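Local structure of geranyltranstransferase (Enterococcus faecalis, 3P8L) at residues 55-67 with 284-296. The protein probably makes farnesyl diphosphate and diphosphate from isopentenyl diphosphate and geranyl diphosphate, with magnesium as cofactor. Numbering follows the deposited sequence.
Sequences PLLVLTTVAAFQK and VPNFSEEHLANLL
Three polar links join Ala64, the last residue of helix 55-64, and Gln66, just beyond it, to the loop that leads into helix 289-296. Ser288 N gives its hydrogen to Ala64 O over 2.7 Å, in the carbonyl plane, so a carbonyl at a helix end finds a donor in the other segment. Gln66 is long enough to span the gap: with its chain extended beyond CG, it sends NE2 to Ser288 OG, 2.9 Å away, in a nearly straight bond lying in its amide plane. This bond, supported by a weak one from Asn286 ND2 to OE1, sets which way round the Gln66 amide lies. A water joins Ser288 OG to Ala63 O.

Aromatic contacts flank these bonds. The rings of Phe65 and Phe287 meet obliquely, planes 45° apart, with Phe287 CE1 over one face of Phe65 toward its rim; Val284 CG1 sits at the Phe65 edge. Small residues let the helices come close: Ala63 CB lies over the centre of the His291 ring, a CH-pi contact 3.9 Å from the centroid, and Ala64 CB packs against Phe287 CE1 and Leu292.

Farther along, the contact is mainly apolar. With chi1 at -56° the Thr60 hydroxyl lies beside the backbone N and can reach Leu56 O, while CG2 stands anti to that N and lies against the His291 backbone carbonyl and Leu295 CD1. Leu295 CD1 also meets Leu57 CD2 at 3.6 Å.

The axes of these two helical segments approach to 8.1 Å and run broadly antiparallel, at 142°, in the all-helical isoprenoid synthase fold. His291 NE2 donates to the backbone O of His8, a histidine-tag residue; helix 175-200 packs on Leu57 and Thr61, and helix 259-283 on Phe287 and Leu292.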
loop_
_atom_site.group_PDB
_atom_site.type_symbol
_atom_site.label_atom_id
_atom_site.label_comp_id
_atom_site.label_asym_id
_atom_site.label_seq_id
_atom_site.Cartn_x
_atom_site.Cartn_y
_atom_site.Cartn_z
ATOM N N PRO A 55 13.089 -11.324 1.146
ATOM C CA PRO A 55 14.274 -10.532 1.498
ATOM C C PRO A 55 15.585 -11.308 1.321
ATOM O O PRO A 55 16.592 -10.708 0.937
ATOM C CB PRO A 55 14.048 -10.186 2.982
ATOM C CG PRO A 55 13.046 -11.146 3.488
ATOM C CD PRO A 55 12.161 -11.434 2.294
ATOM N N LEU A 56 15.567 -12.617 1.577
ATOM C CA LEU A 56 16.727 -13.466 1.329
ATOM C C LEU A 56 17.152 -13.409 -0.135
ATOM O O LEU A 56 18.333 -13.235 -0.417
ATOM C CB LEU A 56 16.534 -14.919 1.809
ATOM C CG LEU A 56 17.785 -15.816 1.744
ATOM C CD1 LEU A 56 18.931 -15.155 2.529
ATOM C CD2 LEU A 56 17.549 -17.254 2.227
ATOM N N LEU A 57 16.189 -13.471 -1.055
ATOM C CA LEU A 57 16.479 -13.321 -2.494
ATOM C C LEU A 57 17.105 -11.976 -2.865
ATOM O O LEU A 57 18.100 -11.948 -3.598
ATOM C CB LEU A 57 15.225 -13.575 -3.329
ATOM C CG LEU A 57 14.821 -15.042 -3.478
ATOM C CD1 LEU A 57 13.404 -15.101 -4.037
ATOM C CD2 LEU A 57 15.804 -15.805 -4.370
ATOM N N VAL A 58 16.545 -10.880 -2.338
ATOM C CA VAL A 58 17.096 -9.538 -2.543
ATOM C C VAL A 58 18.588 -9.510 -2.187
ATOM O O VAL A 58 19.417 -9.127 -3.011
ATOM C CB VAL A 58 16.358 -8.442 -1.724
ATOM C CG1 VAL A 58 17.025 -7.085 -1.914
ATOM C CG2 VAL A 58 14.890 -8.327 -2.127
ATOM N N LEU A 59 18.899 -9.941 -0.972
ATOM C CA LEU A 59 20.248 -9.864 -0.417
ATOM C C LEU A 59 21.234 -10.842 -1.071
ATOM O O LEU A 59 22.405 -10.501 -1.303
ATOM C CB LEU A 59 20.209 -10.062 1.097
ATOM C CG LEU A 59 19.402 -8.993 1.853
ATOM C CD1 LEU A 59 19.541 -9.232 3.317
ATOM C CD2 LEU A 59 19.818 -7.547 1.521
ATOM N N THR A 60 20.743 -12.028 -1.413
ATOM C CA THR A 60 21.557 -13.017 -2.090
ATOM C C THR A 60 21.964 -12.499 -3.472
ATOM O O THR A 60 23.096 -12.720 -3.914
ATOM C CB THR A 60 20.832 -14.374 -2.152
ATOM O OG1 THR A 60 20.476 -14.772 -0.815
ATOM C CG2 THR A 60 21.720 -15.455 -2.753
ATOM N N THR A 61 21.052 -11.780 -4.125
ATOM C CA THR A 61 21.280 -11.258 -5.474
ATOM C C THR A 61 22.358 -10.170 -5.418
ATOM O O THR A 61 23.256 -10.153 -6.256
ATOM C CB THR A 61 19.955 -10.781 -6.128
ATOM O OG1 THR A 61 19.078 -11.907 -6.242
ATOM C CG2 THR A 61 20.176 -10.199 -7.514
ATOM N N VAL A 62 22.281 -9.306 -4.407
ATOM C CA VAL A 62 23.303 -8.285 -4.157
ATOM C C VAL A 62 24.673 -8.954 -3.870
ATOM O O VAL A 62 25.716 -8.489 -4.361
ATOM C CB VAL A 62 22.870 -7.331 -3.008
ATOM C CG1 VAL A 62 23.978 -6.338 -2.640
ATOM C CG2 VAL A 62 21.602 -6.563 -3.394
ATOM N N ALA A 63 24.653 -10.053 -3.111
ATOM C CA ALA A 63 25.860 -10.833 -2.797
ATOM C C ALA A 63 26.496 -11.439 -4.047
ATOM O O ALA A 63 27.711 -11.366 -4.218
ATOM C CB ALA A 63 25.568 -11.919 -1.770
ATOM N N ALA A 64 25.659 -12.016 -4.904
ATOM C CA ALA A 64 26.080 -12.549 -6.200
ATOM C C ALA A 64 26.874 -11.555 -7.074
ATOM O O ALA A 64 27.783 -11.969 -7.785
ATOM C CB ALA A 64 24.887 -13.090 -6.959
ATOM N N PHE A 65 26.539 -10.265 -7.004
ATOM C CA PHE A 65 27.259 -9.216 -7.760
ATOM C C PHE A 65 28.374 -8.535 -6.958
ATOM O O PHE A 65 28.856 -7.459 -7.337
ATOM C CB PHE A 65 26.293 -8.157 -8.314
ATOM C CG PHE A 65 25.322 -8.693 -9.317
ATOM C CD1 PHE A 65 23.987 -8.861 -8.976
ATOM C CD2 PHE A 65 25.739 -9.048 -10.600
ATOM C CE1 PHE A 65 23.077 -9.367 -9.880
ATOM C CE2 PHE A 65 24.831 -9.557 -11.518
ATOM C CZ PHE A 65 23.494 -9.719 -11.156
ATOM N N GLN A 66 28.755 -9.173 -5.854
ATOM C CA GLN A 66 29.912 -8.825 -5.043
ATOM C C GLN A 66 29.896 -7.395 -4.529
ATOM O O GLN A 66 30.922 -6.715 -4.510
ATOM C CB GLN A 66 31.222 -9.161 -5.782
ATOM C CG GLN A 66 31.487 -10.674 -5.883
ATOM C CD GLN A 66 32.537 -11.043 -6.926
ATOM O OE1 GLN A 66 33.280 -10.190 -7.404
ATOM N NE2 GLN A 66 32.600 -12.322 -7.280
ATOM N N LYS A 67 28.713 -6.940 -4.131
ATOM C CA LYS A 67 28.563 -5.620 -3.533
ATOM C C LYS A 67 28.451 -5.775 -2.024
ATOM O O LYS A 67 27.794 -6.697 -1.544
ATOM C CB LYS A 67 27.327 -4.927 -4.100
ATOM C CG LYS A 67 26.995 -3.595 -3.449
ATOM C CD LYS A 67 25.715 -3.022 -4.016
ATOM C CE LYS A 67 24.769 -2.584 -2.913
ATOM N NZ LYS A 67 25.416 -1.776 -1.857
ATOM N N VAL A 284 28.745 -10.846 -16.946
ATOM C CA VAL A 284 29.293 -10.121 -15.788
ATOM C C VAL A 284 30.562 -10.792 -15.234
ATOM O O VAL A 284 30.521 -11.957 -14.823
ATOM C CB VAL A 284 28.225 -9.911 -14.653
ATOM C CG1 VAL A 284 28.822 -9.192 -13.446
ATOM C CG2 VAL A 284 27.026 -9.123 -15.170
ATOM N N PRO A 285 31.694 -10.054 -15.239
ATOM C CA PRO A 285 32.965 -10.544 -14.694
ATOM C C PRO A 285 32.891 -10.826 -13.188
ATOM O O PRO A 285 33.055 -11.975 -12.772
ATOM C CB PRO A 285 33.952 -9.400 -14.997
ATOM C CG PRO A 285 33.110 -8.205 -15.309
ATOM C CD PRO A 285 31.844 -8.740 -15.893
ATOM N N ASN A 286 32.625 -9.789 -12.396
ATOM C CA ASN A 286 32.480 -9.920 -10.951
ATOM C C ASN A 286 31.122 -10.511 -10.579
ATOM O O ASN A 286 30.154 -9.787 -10.330
ATOM C CB ASN A 286 32.692 -8.564 -10.272
ATOM C CG ASN A 286 34.119 -8.057 -10.411
ATOM O OD1 ASN A 286 34.369 -7.056 -11.080
ATOM N ND2 ASN A 286 35.063 -8.756 -9.785
ATOM N N PHE A 287 31.061 -11.838 -10.553
ATOM C CA PHE A 287 29.811 -12.533 -10.298
ATOM C C PHE A 287 30.017 -13.869 -9.578
ATOM O O PHE A 287 30.586 -14.802 -10.144
ATOM C CB PHE A 287 29.040 -12.728 -11.606
ATOM C CG PHE A 287 27.654 -13.265 -11.421
ATOM C CD1 PHE A 287 26.681 -12.510 -10.773
ATOM C CD2 PHE A 287 27.315 -14.518 -11.907
ATOM C CE1 PHE A 287 25.393 -13.001 -10.596
ATOM C CE2 PHE A 287 26.031 -15.020 -11.738
ATOM C CZ PHE A 287 25.069 -14.262 -11.072
ATOM N N SER A 288 29.564 -13.938 -8.324
ATOM C CA SER A 288 29.582 -15.177 -7.540
ATOM C C SER A 288 28.294 -15.966 -7.783
ATOM O O SER A 288 27.309 -15.803 -7.050
ATOM C CB SER A 288 29.731 -14.882 -6.039
ATOM O OG SER A 288 30.934 -14.187 -5.749
ATOM N N GLU A 289 28.314 -16.822 -8.804
ATOM C CA GLU A 289 27.143 -17.611 -9.230
ATOM C C GLU A 289 26.541 -18.527 -8.163
ATOM O O GLU A 289 25.327 -18.795 -8.183
ATOM C CB GLU A 289 27.476 -18.444 -10.479
ATOM C CG GLU A 289 28.890 -19.026 -10.489
ATOM C CD GLU A 289 29.099 -20.039 -11.593
ATOM O OE1 GLU A 289 28.643 -21.193 -11.438
ATOM O OE2 GLU A 289 29.729 -19.682 -12.614
ATOM N N GLU A 290 27.388 -19.000 -7.242
ATOM C CA GLU A 290 26.995 -20.001 -6.229
ATOM C C GLU A 290 25.898 -19.495 -5.309
ATOM O O GLU A 290 25.071 -20.279 -4.869
ATOM C CB GLU A 290 28.175 -20.471 -5.369
ATOM C CG GLU A 290 29.548 -20.378 -6.013
ATOM C CD GLU A 290 30.246 -19.057 -5.704
ATOM O OE1 GLU A 290 30.329 -18.681 -4.507
ATOM O OE2 GLU A 290 30.711 -18.400 -6.662
ATOM N N HIS A 291 25.899 -18.198 -5.015
ATOM C CA HIS A 291 24.845 -17.601 -4.199
ATOM C C HIS A 291 23.457 -17.895 -4.772
ATOM O O HIS A 291 22.603 -18.447 -4.082
ATOM C CB HIS A 291 25.072 -16.107 -3.994
ATOM C CG HIS A 291 26.093 -15.803 -2.950
ATOM N ND1 HIS A 291 25.872 -16.042 -1.611
ATOM C CD2 HIS A 291 27.348 -15.302 -3.045
ATOM C CE1 HIS A 291 26.945 -15.690 -0.923
ATOM N NE2 HIS A 291 27.849 -15.229 -1.769
ATOM N N LEU A 292 23.267 -17.583 -6.046
ATOM C CA LEU A 292 21.998 -17.864 -6.689
ATOM C C LEU A 292 21.819 -19.329 -7.102
ATOM O O LEU A 292 20.711 -19.857 -6.981
ATOM C CB LEU A 292 21.758 -16.897 -7.849
ATOM C CG LEU A 292 21.496 -15.438 -7.449
ATOM C CD1 LEU A 292 21.374 -14.551 -8.683
ATOM C CD2 LEU A 292 20.246 -15.329 -6.603
ATOM N N ALA A 293 22.900 -19.990 -7.544
ATOM C CA ALA A 293 22.856 -21.434 -7.867
ATOM C C ALA A 293 22.476 -22.333 -6.692
ATOM O O ALA A 293 21.741 -23.308 -6.885
ATOM C CB ALA A 293 24.172 -21.913 -8.495
ATOM N N ASN A 294 22.972 -22.015 -5.494
ATOM C CA ASN A 294 22.651 -22.776 -4.280
ATOM C C ASN A 294 21.160 -22.710 -3.929
ATOM O O ASN A 294 20.577 -23.682 -3.460
ATOM C CB ASN A 294 23.498 -22.293 -3.092
ATOM C CG ASN A 294 23.040 -22.872 -1.771
ATOM O OD1 ASN A 294 23.228 -24.056 -1.501
ATOM N ND2 ASN A 294 22.426 -22.037 -0.940
ATOM N N LEU A 295 20.551 -21.546 -4.146
ATOM C CA LEU A 295 19.102 -21.405 -3.907
ATOM C C LEU A 295 18.290 -22.305 -4.839
ATOM O O LEU A 295 17.296 -22.898 -4.429
ATOM C CB LEU A 295 18.654 -19.942 -4.017
ATOM C CG LEU A 295 19.140 -19.006 -2.896
ATOM C CD1 LEU A 295 18.761 -17.592 -3.215
ATOM C CD2 LEU A 295 18.611 -19.394 -1.521
ATOM N N LEU A 296 18.750 -22.421 -6.083
ATOM C CA LEU A 296 18.215 -23.390 -7.042
ATOM C C LEU A 296 18.445 -24.846 -6.606
ATOM O O LEU A 296 17.515 -25.654 -6.651
ATOM C CB LEU A 296 18.854 -23.152 -8.404
ATOM C CG LEU A 296 17.960 -22.878 -9.595
ATOM C CD1 LEU A 296 16.827 -21.929 -9.243
ATOM C CD2 LEU A 296 18.859 -22.286 -10.644
HETATM O O HOH W 1 30.012 -12.746 -3.302
#